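Local coordinates for protein 2-C-methyl-D-erythritol 4-phosphate cytidylyltransferase (Anaerococcus prevotii, PDB 4KT7) that probably catalyses the transfer of a cytidylyl group from CTP to 2-C-methyl-D-erythritol 4-phosphate, releasing diphosphate, in the non-mevalonate route to isoprenoids, at residues V112-S117 with I216-Q221; V106-G111 with T167-D172. All blocks are in the same frame, centred on the assembly; numbering follows the deposited sequence.

Contact 1 of 2, residues V112-S117 with I216-Q221; sequences VRPFAS and IKITTQ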
# COMPACT_ATOMS: atom_id res chain seq x y z
N VAL A 112 -12.57 7.57 9.65
CA VAL A 112 -11.17 7.99 9.69
C VAL A 112 -10.50 8.12 8.31
O VAL A 112 -9.26 8.04 8.22
CB VAL A 112 -10.30 7.10 10.62
CG1 VAL A 112 -10.77 7.23 12.07
CG2 VAL A 112 -10.33 5.65 10.16
N ARG A 113 -11.29 8.29 7.26
CA ARG A 113 -10.77 8.63 5.93
C ARG A 113 -11.27 10.02 5.56
O ARG A 113 -12.22 10.18 4.80
CB ARG A 113 -11.19 7.61 4.86
CG ARG A 113 -10.54 6.21 5.00
CD ARG A 113 -10.90 5.30 3.83
NE ARG A 113 -10.35 3.94 3.98
CZ ARG A 113 -9.19 3.54 3.46
NH1 ARG A 113 -8.44 4.39 2.76
NH2 ARG A 113 -8.77 2.29 3.65
N PRO A 114 -10.64 11.06 6.13
CA PRO A 114 -11.15 12.43 6.05
C PRO A 114 -10.95 13.10 4.70
O PRO A 114 -11.55 14.15 4.45
CB PRO A 114 -10.32 13.16 7.11
CG PRO A 114 -9.01 12.41 7.11
CD PRO A 114 -9.41 10.97 6.93
N PHE A 115 -10.11 12.53 3.84
CA PHE A 115 -9.69 13.24 2.64
C PHE A 115 -10.42 12.84 1.35
O PHE A 115 -10.17 13.44 0.30
CB PHE A 115 -8.17 13.16 2.46
CG PHE A 115 -7.39 13.67 3.65
CD1 PHE A 115 -7.74 14.85 4.28
CD2 PHE A 115 -6.33 12.93 4.15
CE1 PHE A 115 -7.02 15.32 5.38
CE2 PHE A 115 -5.61 13.38 5.26
CZ PHE A 115 -5.95 14.58 5.86
N ALA A 116 -11.31 11.85 1.41
CA ALA A 116 -12.11 11.50 0.23
C ALA A 116 -12.85 12.74 -0.26
O ALA A 116 -13.51 13.42 0.52
CB ALA A 116 -13.09 10.35 0.54
N SER A 117 -12.68 13.09 -1.53
CA SER A 117 -13.28 14.32 -2.04
C SER A 117 -14.75 14.08 -2.22
O SER A 117 -15.21 12.94 -2.28
CB SER A 117 -12.68 14.69 -3.40
OG SER A 117 -13.01 13.67 -4.35
N ILE A 216 -6.24 8.35 2.49
CA ILE A 216 -5.67 7.39 3.43
C ILE A 216 -6.48 7.26 4.71
O ILE A 216 -7.23 8.18 5.08
CB ILE A 216 -4.25 7.81 3.79
CG1 ILE A 216 -4.28 9.20 4.42
CG2 ILE A 216 -3.38 7.83 2.53
CD1 ILE A 216 -2.98 9.63 5.09
N LYS A 217 -6.32 6.12 5.39
CA LYS A 217 -6.92 5.86 6.70
C LYS A 217 -6.04 6.45 7.81
O LYS A 217 -4.81 6.31 7.76
CB LYS A 217 -7.02 4.34 6.89
CG LYS A 217 -8.24 3.85 7.64
CD LYS A 217 -8.11 2.36 7.92
CE LYS A 217 -9.43 1.73 8.36
NZ LYS A 217 -9.93 2.23 9.68
N ILE A 218 -6.65 7.12 8.79
CA ILE A 218 -5.88 7.71 9.89
C ILE A 218 -6.10 6.94 11.19
O ILE A 218 -7.13 7.11 11.84
CB ILE A 218 -6.27 9.19 10.14
CG1 ILE A 218 -6.27 9.98 8.83
CG2 ILE A 218 -5.35 9.82 11.18
CD1 ILE A 218 -4.96 9.95 8.10
N THR A 219 -5.14 6.10 11.56
CA THR A 219 -5.26 5.33 12.81
C THR A 219 -4.01 5.44 13.71
O THR A 219 -4.13 5.63 14.92
CB THR A 219 -5.59 3.85 12.55
OG1 THR A 219 -4.64 3.28 11.65
CG2 THR A 219 -7.00 3.70 11.95
N THR A 220 -2.83 5.33 13.11
CA THR A 220 -1.59 5.31 13.89
C THR A 220 -0.96 6.69 13.99
O THR A 220 -1.33 7.60 13.24
CB THR A 220 -0.54 4.35 13.26
OG1 THR A 220 0.03 4.97 12.10
CG2 THR A 220 -1.20 3.03 12.86
N GLN A 221 -0.01 6.84 14.91
CA GLN A 221 0.72 8.09 15.06
C GLN A 221 1.45 8.45 13.76
O GLN A 221 1.57 9.62 13.41
CB GLN A 221 1.70 8.01 16.23
CG GLN A 221 2.32 9.34 16.61
CD GLN A 221 1.30 10.46 16.71
OE1 GLN A 221 0.27 10.32 17.37
NE2 GLN A 221 1.58 11.58 16.04
O HOH W 1 -8.90 9.99 3.63
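R113 lays its guanidinium group over the side chain of K217, whose CB stands 4.1 Å above the group's plane, over its centre; the backbone N of K217 lies over a face as well. The arginine's first torsion (chi1 -69°, CG anti to the carbonyl carbon) sets CG beside I216 O and K217 CA, and the extended stretch from CG to NE then carries the guanidinium over K217. Its NE forms a salt bridge with D110, and NH1 adds a weak hydrogen bond to N215 O. The K217 ammonium does not join the arginine: NZ stays 6.0 Å from R113 NE and instead packs at 3.5 Å against V112 CG2, with K217 CG touching the same methyl. With chi1 at -64°, V112 CG2 lies between its own backbone N and carbonyl carbon, where it meets K217 CG and NZ. A single direct hydrogen bond joins the backbones, from I218 N to V112 O at 2.8 Å. Beyond it, a water accepts from F115 N and donates to I216 O, linking the two backbones. The apolar side is built by P114, whose CD meets I218 CG1 at 3.8 Å with the two side chains at about a right angle, and by F115, which turns its ring edge to I216 CG1 and one face to P114 CG. Cut back to an alanine here, the R113 side chain would probably leave D110 without its salt-bridge mate and K217 CB without the flat group that lies against it. The contact ties the loop after strand 105-110 to the loop preceding helix 221-231: F115 and I218 rest on A227 of that helix, P114 packs on helix 39-48, and S117 N-caps helix 118-127.

Contact 2 of 2, residues V106-G111 with T167-D172; sequences VLTHDG and TPQAFD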
# COMPACT_ATOMS: atom_id res chain seq x y z
N VAL A 106 -27.40 2.30 -0.20
CA VAL A 106 -26.60 2.66 0.97
C VAL A 106 -25.13 2.79 0.60
O VAL A 106 -24.56 1.91 -0.06
CB VAL A 106 -26.78 1.67 2.15
CG1 VAL A 106 -26.60 0.24 1.69
CG2 VAL A 106 -25.81 1.98 3.29
N LEU A 107 -24.54 3.91 0.99
CA LEU A 107 -23.11 4.13 0.85
C LEU A 107 -22.47 4.01 2.23
O LEU A 107 -23.02 4.50 3.23
CB LEU A 107 -22.88 5.53 0.24
CG LEU A 107 -21.46 6.11 0.14
CD1 LEU A 107 -21.35 6.98 -1.12
CD2 LEU A 107 -21.10 6.93 1.37
N THR A 108 -21.32 3.35 2.31
CA THR A 108 -20.63 3.23 3.59
C THR A 108 -19.29 3.94 3.45
O THR A 108 -18.74 4.00 2.36
CB THR A 108 -20.38 1.76 3.95
OG1 THR A 108 -19.54 1.15 2.94
CG2 THR A 108 -21.70 1.02 3.99
N HIS A 109 -18.77 4.49 4.55
CA HIS A 109 -17.46 5.15 4.49
C HIS A 109 -16.84 5.18 5.87
O HIS A 109 -17.56 5.34 6.87
CB HIS A 109 -17.59 6.57 3.94
CG HIS A 109 -16.28 7.30 3.81
ND1 HIS A 109 -15.38 7.03 2.80
CD2 HIS A 109 -15.75 8.30 4.54
CE1 HIS A 109 -14.35 7.85 2.91
NE2 HIS A 109 -14.54 8.63 3.96
N ASP A 110 -15.51 5.04 5.93
CA ASP A 110 -14.78 5.06 7.20
C ASP A 110 -14.70 6.48 7.73
O ASP A 110 -14.20 7.38 7.04
CB ASP A 110 -13.33 4.56 7.03
CG ASP A 110 -13.24 3.11 6.56
OD1 ASP A 110 -14.19 2.33 6.82
OD2 ASP A 110 -12.20 2.76 5.94
N GLY A 111 -15.14 6.68 8.96
CA GLY A 111 -14.98 7.97 9.60
C GLY A 111 -13.54 8.47 9.63
O GLY A 111 -13.31 9.69 9.63
N THR A 167 -12.44 3.38 0.90
CA THR A 167 -13.88 3.62 0.97
C THR A 167 -14.07 5.03 0.45
O THR A 167 -13.14 5.83 0.50
CB THR A 167 -14.44 3.45 2.40
OG1 THR A 167 -14.13 4.61 3.18
CG2 THR A 167 -13.89 2.19 3.07
N PRO A 168 -15.28 5.38 -0.03
CA PRO A 168 -16.57 4.68 0.09
C PRO A 168 -16.77 3.43 -0.76
O PRO A 168 -16.00 3.12 -1.68
CB PRO A 168 -17.58 5.75 -0.35
CG PRO A 168 -16.82 6.55 -1.36
CD PRO A 168 -15.41 6.65 -0.78
N GLN A 169 -17.81 2.69 -0.38
CA GLN A 169 -18.34 1.58 -1.13
C GLN A 169 -19.84 1.85 -1.11
O GLN A 169 -20.31 2.59 -0.26
CB GLN A 169 -18.04 0.27 -0.40
CG GLN A 169 -16.57 -0.06 -0.24
CD GLN A 169 -16.35 -1.48 0.26
OE1 GLN A 169 -17.21 -2.07 0.92
NE2 GLN A 169 -15.21 -2.06 -0.08
N ALA A 170 -20.61 1.27 -2.04
CA ALA A 170 -22.07 1.45 -1.97
C ALA A 170 -22.81 0.29 -2.63
O ALA A 170 -22.25 -0.39 -3.50
CB ALA A 170 -22.47 2.79 -2.62
N PHE A 171 -24.06 0.07 -2.21
CA PHE A 171 -24.82 -1.13 -2.61
C PHE A 171 -26.30 -0.85 -2.68
O PHE A 171 -26.79 0.10 -2.05
CB PHE A 171 -24.63 -2.26 -1.57
CG PHE A 171 -23.22 -2.49 -1.19
CD1 PHE A 171 -22.42 -3.36 -1.92
CD2 PHE A 171 -22.66 -1.79 -0.13
CE1 PHE A 171 -21.09 -3.53 -1.58
CE2 PHE A 171 -21.33 -1.98 0.21
CZ PHE A 171 -20.55 -2.84 -0.52
N ASP A 172 -27.00 -1.69 -3.44
CA ASP A 172 -28.45 -1.88 -3.32
C ASP A 172 -28.73 -2.24 -1.86
O ASP A 172 -28.09 -3.15 -1.31
CB ASP A 172 -28.89 -3.01 -4.27
CG ASP A 172 -30.40 -3.27 -4.25
OD1 ASP A 172 -30.86 -4.00 -3.34
OD2 ASP A 172 -31.12 -2.79 -5.14
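T167, V106 and T108 bury the most surface where strands 105-110 and 168-172 pair antiparallel within the mixed central sheet of this GT-A-type, Rossmann-like nucleotidyltransferase fold. V106 and F171 form a hydrogen-bonded pair, with V106 N donating to F171 O at 2.9 Å and F171 N returning a bond to V106 O. The valine's CG1 sits between its backbone N and carbonyl carbon (chi1 50°), packed against F171 O, and both side chains reach I176 of helix 173-184. T108 and Q169 repeat the pairing on the same face; their side chains meet where T108 OG1 lies 3.8 Å from Q169 CB, while the glutamine's amide goes on to D192. Between these two pairs, L107 and A170 form a non-hydrogen-bonded pair on the other face, their CB atoms 4.0 Å apart. L107 also runs alongside P168, pointing the same way, and both touch F121 of helix 118-127. A cis peptide bond precedes P168, and the chain turns a corner at T167, whose side chain takes over from the main-chain bonding. Its CG2 packs against D110 OD2, the oxygen that pairs with R113, and its OG1 lies 2.8 Å from ND1 of H109, whose ring NE2 hydrogen-bonds to R113 O. The same T167 OG1 accepts a nearly straight hydrogen bond from D110 N, 3.1 Å long with 173° at the hydrogen.

In the fold
Contact 2 pairs two strands of the central sheet, and contact 1 lies beyond the end of one of them: G111 leads directly into V112, and the centres of the contacts are about 15 Å apart. Three packings join them. R113 CD lies 3.4 Å from T167 OG1, A116 CB 3.7 Å from H109 CE1, and K217 CE 3.8 Å from D110 OD2. Along the sequence the segments alternate, so 112-117 follows one strand of contact 2, while 216-221 lies between strand 206-210 and helix 221-231. N215 ND2 hydrogen-bonds to T167 O, so the residue just before 216-221 touches contact 2 directly. Active sites of GT-A-like nucleotidyltransferases generally lie at the C-terminal ends of the parallel strands, the end of 105-110 at which the contacts meet.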